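Local coordinates for protein ACDH-11, isoform b (PDB 4Y9J), which belongs to the acyl-CoA dehydrogenase family of flavoproteins and binds flavin-adenine dinucleotide, with UCC bound in the same chain, at residues I126-V129 and A130-L134; A322-G325 and Y326-R329; K403-A406 and G407-V411; L432-L435 and L436-A439. All blocks are in the same frame, centred on the assembly; numbering follows the deposited sequence.

Contact 1: residues I126-V129 and A130-L134; sequences IHQV and AKLFL
Helix 121-135, in the AidB-like N-terminal part of this acyl-CoA dehydrogenase fold, carries Gln128 and Leu132 one turn apart on the same flank. The two side chains run side by side in the same direction, and CD1 of Leu132 lies 3.9 Å from CG of Gln128, against the aliphatic part of the glutamine. CG of Gln128 stands opposite its backbone N (chi1 -173°) and the chain continues extended, which runs the amide alongside CD1 of Leu132 (NE2 4.1 Å from it) and on to polar partners outside the turn: NE2 bonds to Asp150 and to the carbonyl of Val110, OE1 to Arg125. Beneath them, Leu132 N donates to Gln128 O at 2.9 Å in a nearly straight bond (169°), and CG of Leu132 rests 3.3 Å from the same oxygen. The bond that follows, Phe133 N to Val129 O, is also 2.9 Å. On another flank His127 and Lys131 share Asp53, which takes a hydrogen bond from His127 NE2 and a salt bridge from Lys131 NZ; the lysine also pairs with Glu108. With every residue here buried, the carboxylates of Asp53 and Glu108 probably offset the lysine's charge, while the hydrocarbon of Gln128 serves as apolar surface for Leu132.

Contact 2: residues A322-G325 and Y326-R329; sequences ASLG and YMRR. With UCC (S-{(3S,5R,9R)-1-[(2R,3S,4R,5R)-5-(6-amino-9H-purin-9-yl)-4-hydroxy-3-(phosphonooxy)tetrahydrofuran-2-yl]-3,5,9-trihydroxy-8,8-dimethyl-3,5-dioxido-10,14-dioxo-2,4,6-trioxa-11,15-diaza-3lambda~5~,5lambda~5~-diphosphaheptadecan-17-yl} undecanethioate), chain F.
Gly325 O accepts the backbone N of Arg329 at 2.8 Å, the shortest of four successive i to i+4 bonds in this part of helix 304-338, a long helix of the acyl-CoA dehydrogenase C-terminal domain. The ring of Tyr326 folds back along the helix: its CG lies beside its own backbone N (chi1 -66°), bringing CD2 to 3.0 Å from Ala322 O. That oxygen also receives Tyr326 N at 3.0 Å, and the ring meets it obliquely. Met327 leans back in the same manner over Ser323 O, with CG at 3.2 Å and SD at 3.4 Å. A bend at its last torsion (chi3 59°) turns the methyl CE toward CD2 of Leu324, 4.0 Å away, where the two apolar chains cross at a slant. The arginines diverge instead: Arg328 forms salt bridges with Glu362 and Asp31, while Arg329 reaches Glu66 and Ser138, so both buried guanidinium groups have acidic partners. Ser323 OG is hydrogen-bonded to Thr442 OG1. At the start of the segment 322-325 the helix borders the ligand pocket, where CB of Ala322 touches the terminal carbon C11 of UCC at 3.3 Å.

Contact 3: residues K403-A406 and G407-V411; sequences KLYA and GKQAV
Tyr405 and Gln409, one turn apart on helix 389-419 of the acyl-CoA dehydrogenase C-terminal domain, bring a phenol ring against a side-chain amide. CG of Tyr405 is anti to the backbone N (chi1 -166°), while CG of Gln409 lies beside its own (chi1 -70°), which swings the amide back toward the tyrosine. CD of the glutamine comes obliquely to within 3.7 Å of ring atom CE2. The amide's polar atoms are engaged on helix 352-383, OE1 by the hydroxyl of Ser368 and NE2 by the carbonyl of Asp364, which together fix its rotation beside the ring. Below it, Tyr405 O accepts Gln409 N at 2.9 Å and, weakly, Lys408 N at 3.1 Å. Lys408 N is thus shared, since it also donates to Leu404 O at 3.1 Å, approaching from above that carbonyl's plane with a bent N-H angle of 135°. Gly407 N is satisfied by Lys403 O at 3.0 Å. The two lysine ends leave the turn for different partners: NZ of Lys403 is gripped by three carbonyls, of Thr442, Trp445 and Gly447, whereas NZ of Lys408 forms salt bridges with Glu416 and Glu419 of the second subunit. Lacking a side chain, Gly407 lies close to helix 304-338, its CA 3.7 Å from Ser323 OG.

Contact 4: residues L432-L435 and L436-A439; sequences LPTL and LRDA
The guanidinium of Arg437 lays one face over CA of Thr434, with CZ 4.1 Å from that carbon, while Pro433 O approaches the group obliquely. Its nitrogens are bound beyond the turn: NE pairs with Glu428, NH2 with Glu73, and NH1 donates to the carbonyl of Leu278. These partners hold the flat group in place, and NH2 comes within 3.4 Å of Thr434 OG1, but the direction is wrong for a hydrogen bond. A bend in the arginine chain (chi3 -72°) folds the group back along the helix toward Thr434. The other flat group, the carboxylate of Asp438, ends a side chain that runs beside that of Thr434 in the same direction, its OD2 3.3 Å from the methyl CG2. OD1 accepts the backbone N of Thr280 and OD2 the amide of Gln282, so both oxygens of this buried acid are satisfied. Along the backbone, Pro433 O takes Arg437 N at 3.0 Å in an almost straight bond (174°) and a weak second one from Leu436 N, 2.9 Å. Thr434 O and Leu435 O accept Asp438 N and Ala439 N. This short helix 432-439 belongs to the acyl-CoA dehydrogenase C-terminal domain and sits at a subunit interface, where Arg437 O bonds to the hydroxyl of Tyr426 of the second subunit. Within its own chain, Leu435 packs on helix 304-338 and Leu436 on helix 389-419.

How the contacts relate
Contact 2 is the hub, touching each of the other three. Phe133 CE1 of contact 1 reaches Leu324 O of contact 2 at 3.6 Å, joining the N-terminal part to the helices of the acyl-CoA dehydrogenase C-terminal domain. Contacts 2 and 3 have centres about 10 Å apart and meet where Met327 CE lies 3.8 Å from Gln409 OE1. Contact 4 is equally near contact 2, with Tyr326 OH 3.5 Å from Asp438 CB. Contacts 3 and 4 meet through Val411 and Leu436, and both reach the second subunit. Contact 2 lines the UCC pocket directly; side chains of Lys403 and Asp438 stand about 7 Å from UCC and that of Leu132 about 8 Å.

Contact 1: residues I126-V129 and A130-L134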
loop_
_atom_site.group_PDB
_atom_site.type_symbol
_atom_site.label_atom_id
_atom_site.label_comp_id
_atom_site.label_asym_id
_atom_site.label_seq_id
_atom_site.Cartn_x
_atom_site.Cartn_y
_atom_site.Cartn_z
ATOM N N ILE B 126 -28.887 7.168 -31.950
ATOM C CA ILE B 126 -27.873 6.457 -32.723
ATOM C C ILE B 126 -26.514 7.142 -32.511
ATOM O O ILE B 126 -25.522 6.485 -32.239
ATOM C CB ILE B 126 -28.274 6.322 -34.227
ATOM C CG1 ILE B 126 -29.443 5.330 -34.326
ATOM C CG2 ILE B 126 -27.107 5.796 -35.038
ATOM C CD1 ILE B 126 -30.199 5.356 -35.641
ATOM N N HIS B 127 -26.496 8.466 -32.612
ATOM C CA HIS B 127 -25.293 9.226 -32.421
ATOM C C HIS B 127 -24.750 8.921 -30.989
ATOM O O HIS B 127 -23.614 8.538 -30.835
ATOM C CB HIS B 127 -25.618 10.706 -32.615
ATOM C CG HIS B 127 -24.465 11.638 -32.457
ATOM N ND1 HIS B 127 -24.587 12.986 -32.685
ATOM C CD2 HIS B 127 -23.166 11.421 -32.159
ATOM C CE1 HIS B 127 -23.420 13.575 -32.502
ATOM N NE2 HIS B 127 -22.544 12.640 -32.160
ATOM N N GLN B 128 -25.622 9.020 -30.006
ATOM C CA GLN B 128 -25.277 8.854 -28.614
ATOM C C GLN B 128 -24.752 7.509 -28.327
ATOM O O GLN B 128 -23.685 7.364 -27.659
ATOM C CB GLN B 128 -26.472 9.156 -27.714
ATOM C CG GLN B 128 -26.122 9.153 -26.234
ATOM C CD GLN B 128 -27.276 8.885 -25.309
ATOM O OE1 GLN B 128 -28.335 8.387 -25.710
ATOM N NE2 GLN B 128 -27.053 9.170 -24.033
ATOM N N VAL B 129 -25.443 6.475 -28.796
ATOM C CA VAL B 129 -24.965 5.124 -28.612
ATOM C C VAL B 129 -23.582 4.846 -29.243
ATOM O O VAL B 129 -22.736 4.231 -28.627
ATOM C CB VAL B 129 -26.054 4.066 -29.008
ATOM C CG1 VAL B 129 -25.479 2.680 -29.055
ATOM C CG2 VAL B 129 -27.158 4.079 -27.969
ATOM N N ALA B 130 -23.339 5.366 -30.441
ATOM C CA ALA B 130 -22.014 5.239 -31.098
ATOM C C ALA B 130 -20.908 5.944 -30.278
ATOM O O ALA B 130 -19.792 5.438 -30.107
ATOM C CB ALA B 130 -22.102 5.869 -32.517
ATOM N N LYS B 131 -21.254 7.101 -29.720
ATOM C CA LYS B 131 -20.290 7.863 -28.951
ATOM C C LYS B 131 -19.950 7.137 -27.646
ATOM O O LYS B 131 -18.784 7.049 -27.277
ATOM C CB LYS B 131 -20.755 9.303 -28.705
ATOM C CG LYS B 131 -19.607 10.246 -28.452
ATOM C CD LYS B 131 -20.057 11.704 -28.432
ATOM C CE LYS B 131 -18.821 12.577 -28.571
ATOM N NZ LYS B 131 -19.137 14.015 -28.767
ATOM N N LEU B 132 -20.960 6.604 -26.978
ATOM C CA LEU B 132 -20.792 5.778 -25.809
ATOM C C LEU B 132 -19.969 4.537 -26.094
ATOM O O LEU B 132 -19.153 4.093 -25.228
ATOM C CB LEU B 132 -22.149 5.358 -25.228
ATOM C CG LEU B 132 -22.956 6.482 -24.603
ATOM C CD1 LEU B 132 -24.419 6.053 -24.504
ATOM C CD2 LEU B 132 -22.412 6.775 -23.213
ATOM N N PHE B 133 -20.188 3.968 -27.266
ATOM C CA PHE B 133 -19.424 2.814 -27.691
ATOM C C PHE B 133 -17.909 3.119 -27.875
ATOM O O PHE B 133 -17.053 2.283 -27.549
ATOM C CB PHE B 133 -20.051 2.202 -28.924
ATOM C CG PHE B 133 -19.244 1.073 -29.570
ATOM C CD1 PHE B 133 -19.183 -0.220 -29.022
ATOM C CD2 PHE B 133 -18.507 1.339 -30.736
ATOM C CE1 PHE B 133 -18.458 -1.219 -29.681
ATOM C CE2 PHE B 133 -17.811 0.343 -31.393
ATOM C CZ PHE B 133 -17.790 -0.927 -30.887
ATOM N N LEU B 134 -17.578 4.287 -28.417
ATOM C CA LEU B 134 -16.192 4.720 -28.498
ATOM C C LEU B 134 -15.610 5.022 -27.093
ATOM O O LEU B 134 -14.458 4.657 -26.792
ATOM C CB LEU B 134 -16.058 5.929 -29.386
ATOM C CG LEU B 134 -16.568 5.753 -30.812
ATOM C CD1 LEU B 134 -16.364 7.092 -31.511
ATOM C CD2 LEU B 134 -15.828 4.636 -31.523
#

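Contact 2: residues A322-G325 and Y326-R329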
loop_
_atom_site.group_PDB
_atom_site.type_symbol
_atom_site.label_atom_id
_atom_site.label_comp_id
_atom_site.label_asym_id
_atom_site.label_seq_id
_atom_site.Cartn_x
_atom_site.Cartn_y
_atom_site.Cartn_z
ATOM N N ALA B 322 -21.061 -1.383 -23.196
ATOM C CA ALA B 322 -19.838 -1.686 -22.475
ATOM C C ALA B 322 -19.336 -3.090 -22.832
ATOM O O ALA B 322 -18.171 -3.240 -23.142
ATOM C CB ALA B 322 -20.081 -1.616 -21.003
ATOM N N SER B 323 -20.227 -4.083 -22.851
ATOM C CA SER B 323 -19.850 -5.424 -23.238
ATOM C C SER B 323 -19.204 -5.415 -24.620
ATOM O O SER B 323 -18.152 -6.008 -24.852
ATOM C CB SER B 323 -21.083 -6.340 -23.232
ATOM O OG SER B 323 -21.554 -6.567 -21.935
ATOM N N LEU B 324 -19.847 -4.762 -25.555
ATOM C CA LEU B 324 -19.417 -4.718 -26.924
ATOM C C LEU B 324 -18.154 -3.883 -27.068
ATOM O O LEU B 324 -17.309 -4.196 -27.914
ATOM C CB LEU B 324 -20.535 -4.187 -27.828
ATOM C CG LEU B 324 -21.656 -5.233 -28.010
ATOM C CD1 LEU B 324 -22.926 -4.626 -28.500
ATOM C CD2 LEU B 324 -21.205 -6.349 -28.923
ATOM N N GLY B 325 -18.053 -2.836 -26.264
ATOM C CA GLY B 325 -16.848 -2.023 -26.211
ATOM C C GLY B 325 -15.580 -2.832 -25.828
ATOM O O GLY B 325 -14.535 -2.724 -26.524
ATOM N N TYR B 326 -15.723 -3.696 -24.847
ATOM C CA TYR B 326 -14.613 -4.573 -24.412
ATOM C C TYR B 326 -14.266 -5.627 -25.470
ATOM O O TYR B 326 -13.080 -5.896 -25.722
ATOM C CB TYR B 326 -14.924 -5.241 -23.085
ATOM C CG TYR B 326 -15.025 -4.250 -21.943
ATOM C CD1 TYR B 326 -14.009 -3.379 -21.681
ATOM C CD2 TYR B 326 -16.147 -4.190 -21.121
ATOM C CE1 TYR B 326 -14.091 -2.465 -20.645
ATOM C CE2 TYR B 326 -16.221 -3.295 -20.067
ATOM C CZ TYR B 326 -15.188 -2.428 -19.848
ATOM O OH TYR B 326 -15.214 -1.444 -18.881
ATOM N N MET B 327 -15.302 -6.195 -26.085
ATOM C CA MET B 327 -15.121 -7.164 -27.166
ATOM C C MET B 327 -14.390 -6.534 -28.352
ATOM O O MET B 327 -13.360 -7.032 -28.832
ATOM C CB MET B 327 -16.457 -7.751 -27.569
ATOM C CG MET B 327 -17.128 -8.554 -26.469
ATOM S SD MET B 327 -18.945 -8.821 -26.592
ATOM C CE MET B 327 -18.969 -9.620 -28.113
ATOM N N ARG B 328 -14.869 -5.395 -28.810
ATOM C CA ARG B 328 -14.208 -4.696 -29.917
ATOM C C ARG B 328 -12.807 -4.251 -29.523
ATOM O O ARG B 328 -11.878 -4.349 -30.348
ATOM C CB ARG B 328 -15.041 -3.510 -30.356
ATOM C CG ARG B 328 -14.346 -2.517 -31.328
ATOM C CD ARG B 328 -13.903 -3.128 -32.624
ATOM N NE ARG B 328 -15.049 -3.729 -33.324
ATOM C CZ ARG B 328 -15.060 -4.869 -33.991
ATOM N NH1 ARG B 328 -13.957 -5.616 -34.067
ATOM N NH2 ARG B 328 -16.190 -5.272 -34.605
ATOM N N ARG B 329 -12.632 -3.732 -28.317
ATOM C CA ARG B 329 -11.313 -3.250 -27.916
ATOM C C ARG B 329 -10.235 -4.397 -27.965
ATOM O O ARG B 329 -9.169 -4.232 -28.534
ATOM C CB ARG B 329 -11.357 -2.555 -26.538
ATOM C CG ARG B 329 -10.009 -2.111 -26.005
ATOM C CD ARG B 329 -9.353 -1.113 -26.949
ATOM N NE ARG B 329 -10.112 0.157 -27.085
ATOM C CZ ARG B 329 -9.981 1.210 -26.274
ATOM N NH1 ARG B 329 -9.210 1.150 -25.195
ATOM N NH2 ARG B 329 -10.700 2.308 -26.502
HETATM O OA1 UCC F . -26.657 -2.917 -10.791
HETATM C CA1 UCC F . -26.935 -1.660 -10.686
HETATM C CA2 UCC F . -26.050 -0.452 -11.017
HETATM C CA3 UCC F . -24.832 -0.635 -11.868
HETATM C CA4 UCC F . -24.661 0.529 -12.900
HETATM C CA5 UCC F . -24.888 -0.010 -14.318
HETATM C CA6 UCC F . -23.888 0.536 -15.277
HETATM C CA7 UCC F . -24.108 0.006 -16.684
HETATM C CA8 UCC F . -23.115 0.864 -17.361
HETATM C CA9 UCC F . -22.191 0.313 -18.305
HETATM C C10 UCC F . -20.793 0.371 -17.879
HETATM C C11 UCC F . -20.438 -1.107 -17.804
HETATM S S UCC F . -28.367 -1.029 -10.096
HETATM C CP1 UCC F . -29.461 -2.414 -9.601
HETATM C CP2 UCC F . -29.865 -3.337 -10.709
HETATM N NP1 UCC F . -30.960 -4.248 -10.316
HETATM C CP3 UCC F . -31.595 -4.900 -11.292
HETATM O OP1 UCC F . -31.251 -4.886 -12.474
HETATM C CP4 UCC F . -32.856 -5.643 -10.904
HETATM C CP5 UCC F . -32.767 -7.090 -11.412
HETATM N NP2 UCC F . -34.097 -7.622 -11.147
HETATM C CP6 UCC F . -35.148 -7.462 -11.950
HETATM O OP2 UCC F . -35.079 -6.940 -13.055
HETATM C CP8 UCC F . -36.430 -8.091 -11.445
HETATM O OP3 UCC F . -37.066 -8.805 -12.548
HETATM C CPB UCC F . -37.520 -7.142 -11.007
HETATM C CP7 UCC F . -37.825 -5.904 -11.865
HETATM C CP9 UCC F . -36.730 -6.287 -9.923
HETATM C CPA UCC F . -38.512 -7.738 -9.984
HETATM O O7 UCC F . -39.470 -6.724 -9.589
HETATM P P2 UCC F . -40.900 -7.161 -8.965
HETATM O O21 UCC F . -41.696 -5.926 -8.573
HETATM O O22 UCC F . -40.613 -8.338 -8.022
HETATM O O6 UCC F . -41.549 -7.872 -10.276
HETATM P P1 UCC F . -42.853 -7.460 -11.093
HETATM O O11 UCC F . -44.116 -7.482 -10.245
HETATM O O12 UCC F . -42.766 -8.340 -12.304
HETATM O "O5'" UCC F . -42.450 -5.894 -11.503
HETATM C "C5'" UCC F . -43.273 -4.791 -11.049
HETATM C "C4'" UCC F . -43.713 -3.891 -12.220
HETATM C "C3'" UCC F . -44.543 -4.666 -13.239
HETATM O "O3'" UCC F . -45.430 -3.718 -13.775
HETATM P P3 UCC F . -46.994 -3.819 -13.579
HETATM O O33 UCC F . -47.477 -2.540 -14.227
HETATM O O32 UCC F . -47.197 -3.708 -12.086
HETATM O O31 UCC F . -47.373 -5.159 -14.259
HETATM C "C2'" UCC F . -43.572 -5.106 -14.326
HETATM O "O2'" UCC F . -44.117 -5.165 -15.643
HETATM O "O4'" UCC F . -42.552 -3.410 -12.929
HETATM C "C1'" UCC F . -42.618 -3.907 -14.260
HETATM N N9 UCC F . -41.264 -4.139 -14.785
HETATM C C4 UCC F . -40.854 -3.607 -15.932
HETATM N N3 UCC F . -41.376 -2.751 -16.842
HETATM C C8 UCC F . -40.315 -4.942 -14.251
HETATM N N7 UCC F . -39.226 -4.905 -15.041
HETATM C C5 UCC F . -39.484 -4.092 -16.091
HETATM C C6 UCC F . -38.736 -3.576 -17.269
HETATM N N6 UCC F . -37.459 -3.987 -17.472
HETATM N N1 UCC F . -39.402 -2.757 -18.146
HETATM C C2 UCC F . -40.675 -2.370 -17.924
#

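Contact 3: residues K403-A406 and G407-V411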
loop_
_atom_site.group_PDB
_atom_site.type_symbol
_atom_site.label_atom_id
_atom_site.label_comp_id
_atom_site.label_asym_id
_atom_site.label_seq_id
_atom_site.Cartn_x
_atom_site.Cartn_y
_atom_site.Cartn_z
ATOM N N LYS B 403 -28.853 -7.005 -23.652
ATOM C CA LYS B 403 -28.045 -6.960 -22.469
ATOM C C LYS B 403 -27.550 -8.354 -22.095
ATOM O O LYS B 403 -26.334 -8.556 -21.847
ATOM C CB LYS B 403 -28.825 -6.303 -21.310
ATOM C CG LYS B 403 -28.043 -5.855 -20.064
ATOM C CD LYS B 403 -27.314 -6.936 -19.296
ATOM C CE LYS B 403 -27.082 -6.544 -17.851
ATOM N NZ LYS B 403 -26.276 -7.495 -17.079
ATOM N N LEU B 404 -28.447 -9.302 -21.959
ATOM C CA LEU B 404 -28.035 -10.593 -21.437
ATOM C C LEU B 404 -27.157 -11.320 -22.437
ATOM O O LEU B 404 -26.221 -12.047 -22.058
ATOM C CB LEU B 404 -29.218 -11.441 -21.009
ATOM C CG LEU B 404 -30.175 -11.982 -22.053
ATOM C CD1 LEU B 404 -29.711 -13.349 -22.569
ATOM C CD2 LEU B 404 -31.600 -12.084 -21.503
ATOM N N TYR B 405 -27.402 -11.144 -23.713
ATOM C CA TYR B 405 -26.638 -11.890 -24.708
ATOM C C TYR B 405 -25.200 -11.333 -24.865
ATOM O O TYR B 405 -24.206 -12.113 -24.770
ATOM C CB TYR B 405 -27.379 -11.972 -26.057
ATOM C CG TYR B 405 -26.736 -13.036 -26.987
ATOM C CD1 TYR B 405 -26.890 -14.377 -26.716
ATOM C CD2 TYR B 405 -25.965 -12.675 -28.066
ATOM C CE1 TYR B 405 -26.331 -15.340 -27.530
ATOM C CE2 TYR B 405 -25.397 -13.602 -28.886
ATOM C CZ TYR B 405 -25.601 -14.951 -28.625
ATOM O OH TYR B 405 -25.018 -15.927 -29.390
ATOM N N ALA B 406 -25.064 -10.018 -25.095
ATOM C CA ALA B 406 -23.743 -9.414 -25.186
ATOM C C ALA B 406 -22.973 -9.621 -23.873
ATOM O O ALA B 406 -21.750 -9.823 -23.861
ATOM C CB ALA B 406 -23.822 -7.908 -25.510
ATOM N N GLY B 407 -23.725 -9.585 -22.775
ATOM C CA GLY B 407 -23.219 -9.810 -21.455
ATOM C C GLY B 407 -22.513 -11.119 -21.294
ATOM O O GLY B 407 -21.465 -11.226 -20.664
ATOM N N LYS B 408 -23.125 -12.139 -21.867
ATOM C CA LYS B 408 -22.647 -13.481 -21.716
ATOM C C LYS B 408 -21.583 -13.781 -22.777
ATOM O O LYS B 408 -20.727 -14.621 -22.560
ATOM C CB LYS B 408 -23.817 -14.439 -21.754
ATOM C CG LYS B 408 -23.514 -15.892 -21.537
ATOM C CD LYS B 408 -22.619 -16.169 -20.338
ATOM C CE LYS B 408 -23.245 -15.671 -19.037
ATOM N NZ LYS B 408 -22.435 -15.852 -17.856
ATOM N N GLN B 409 -21.621 -13.120 -23.920
ATOM C CA GLN B 409 -20.510 -13.178 -24.875
ATOM C C GLN B 409 -19.166 -12.604 -24.349
ATOM O O GLN B 409 -18.127 -13.075 -24.746
ATOM C CB GLN B 409 -20.827 -12.434 -26.148
ATOM C CG GLN B 409 -21.856 -13.056 -27.041
ATOM C CD GLN B 409 -22.081 -12.163 -28.226
ATOM O OE1 GLN B 409 -22.470 -11.008 -28.057
ATOM N NE2 GLN B 409 -21.832 -12.671 -29.409
ATOM N N ALA B 410 -19.223 -11.613 -23.478
ATOM C CA ALA B 410 -18.099 -10.697 -23.240
ATOM C C ALA B 410 -16.895 -11.386 -22.548
ATOM O O ALA B 410 -15.794 -11.268 -23.040
ATOM C CB ALA B 410 -18.528 -9.501 -22.407
ATOM N N VAL B 411 -17.111 -12.107 -21.455
ATOM C CA VAL B 411 -15.965 -12.678 -20.761
ATOM C C VAL B 411 -15.262 -13.759 -21.583
ATOM O O VAL B 411 -14.075 -13.690 -21.743
ATOM C CB VAL B 411 -16.272 -13.154 -19.340
ATOM C CG1 VAL B 411 -15.076 -13.889 -18.725
ATOM C CG2 VAL B 411 -16.639 -11.948 -18.439
#

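Contact 4: residues L432-L435 and L436-A439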
loop_
_atom_site.group_PDB
_atom_site.type_symbol
_atom_site.label_atom_id
_atom_site.label_comp_id
_atom_site.label_asym_id
_atom_site.label_seq_id
_atom_site.Cartn_x
_atom_site.Cartn_y
_atom_site.Cartn_z
ATOM N N LEU B 432 -4.105 -4.796 -20.413
ATOM C CA LEU B 432 -5.025 -5.750 -21.012
ATOM C C LEU B 432 -5.932 -6.475 -20.069
ATOM O O LEU B 432 -7.125 -6.653 -20.316
ATOM C CB LEU B 432 -4.243 -6.740 -21.876
ATOM C CG LEU B 432 -3.454 -6.059 -23.006
ATOM C CD1 LEU B 432 -2.412 -6.952 -23.646
ATOM C CD2 LEU B 432 -4.397 -5.503 -24.074
ATOM N N PRO B 433 -5.397 -6.983 -18.915
ATOM C CA PRO B 433 -6.282 -7.613 -17.973
ATOM C C PRO B 433 -7.392 -6.794 -17.439
ATOM O O PRO B 433 -8.451 -7.356 -17.134
ATOM C CB PRO B 433 -5.364 -8.035 -16.779
ATOM C CG PRO B 433 -4.070 -8.193 -17.438
ATOM C CD PRO B 433 -3.999 -7.080 -18.490
ATOM N N THR B 434 -7.216 -5.485 -17.387
ATOM C CA THR B 434 -8.322 -4.629 -17.011
ATOM C C THR B 434 -9.590 -4.896 -17.860
ATOM O O THR B 434 -10.681 -4.863 -17.343
ATOM C CB THR B 434 -7.948 -3.158 -17.148
ATOM O OG1 THR B 434 -6.791 -2.889 -16.333
ATOM C CG2 THR B 434 -9.075 -2.310 -16.730
ATOM N N LEU B 435 -9.393 -5.084 -19.152
ATOM C CA LEU B 435 -10.481 -5.346 -20.067
ATOM C C LEU B 435 -11.236 -6.575 -19.640
ATOM O O LEU B 435 -12.488 -6.570 -19.685
ATOM C CB LEU B 435 -9.992 -5.515 -21.513
ATOM C CG LEU B 435 -9.301 -4.272 -22.091
ATOM C CD1 LEU B 435 -8.661 -4.677 -23.392
ATOM C CD2 LEU B 435 -10.332 -3.167 -22.290
ATOM N N LEU B 436 -10.545 -7.625 -19.192
ATOM C CA LEU B 436 -11.230 -8.858 -18.775
ATOM C C LEU B 436 -11.963 -8.673 -17.421
ATOM O O LEU B 436 -13.154 -9.041 -17.270
ATOM C CB LEU B 436 -10.244 -10.003 -18.619
ATOM C CG LEU B 436 -10.800 -11.333 -18.200
ATOM C CD1 LEU B 436 -11.684 -11.953 -19.255
ATOM C CD2 LEU B 436 -9.664 -12.258 -17.862
ATOM N N ARG B 437 -11.255 -8.099 -16.435
ATOM C CA ARG B 437 -11.800 -7.900 -15.091
ATOM C C ARG B 437 -13.090 -7.010 -15.166
ATOM O O ARG B 437 -14.105 -7.288 -14.504
ATOM C CB ARG B 437 -10.722 -7.319 -14.176
ATOM C CG ARG B 437 -9.571 -8.339 -13.909
ATOM C CD ARG B 437 -8.702 -7.852 -12.788
ATOM N NE ARG B 437 -7.893 -6.734 -13.174
ATOM C CZ ARG B 437 -8.150 -5.465 -12.976
ATOM N NH1 ARG B 437 -9.218 -5.064 -12.300
ATOM N NH2 ARG B 437 -7.244 -4.581 -13.390
ATOM N N ASP B 438 -12.999 -5.938 -15.923
ATOM C CA ASP B 438 -14.097 -5.018 -16.169
ATOM C C ASP B 438 -15.272 -5.626 -16.982
ATOM O O ASP B 438 -16.432 -5.478 -16.605
ATOM C CB ASP B 438 -13.597 -3.689 -16.758
ATOM C CG ASP B 438 -12.691 -2.849 -15.738
ATOM O OD1 ASP B 438 -12.410 -3.280 -14.557
ATOM O OD2 ASP B 438 -12.253 -1.687 -16.112
ATOM N N ALA B 439 -14.953 -6.361 -18.045
ATOM C CA ALA B 439 -15.968 -7.035 -18.852
ATOM C C ALA B 439 -16.791 -8.016 -17.994
ATOM O O ALA B 439 -17.968 -8.215 -18.254
ATOM C CB ALA B 439 -15.308 -7.797 -20.010
#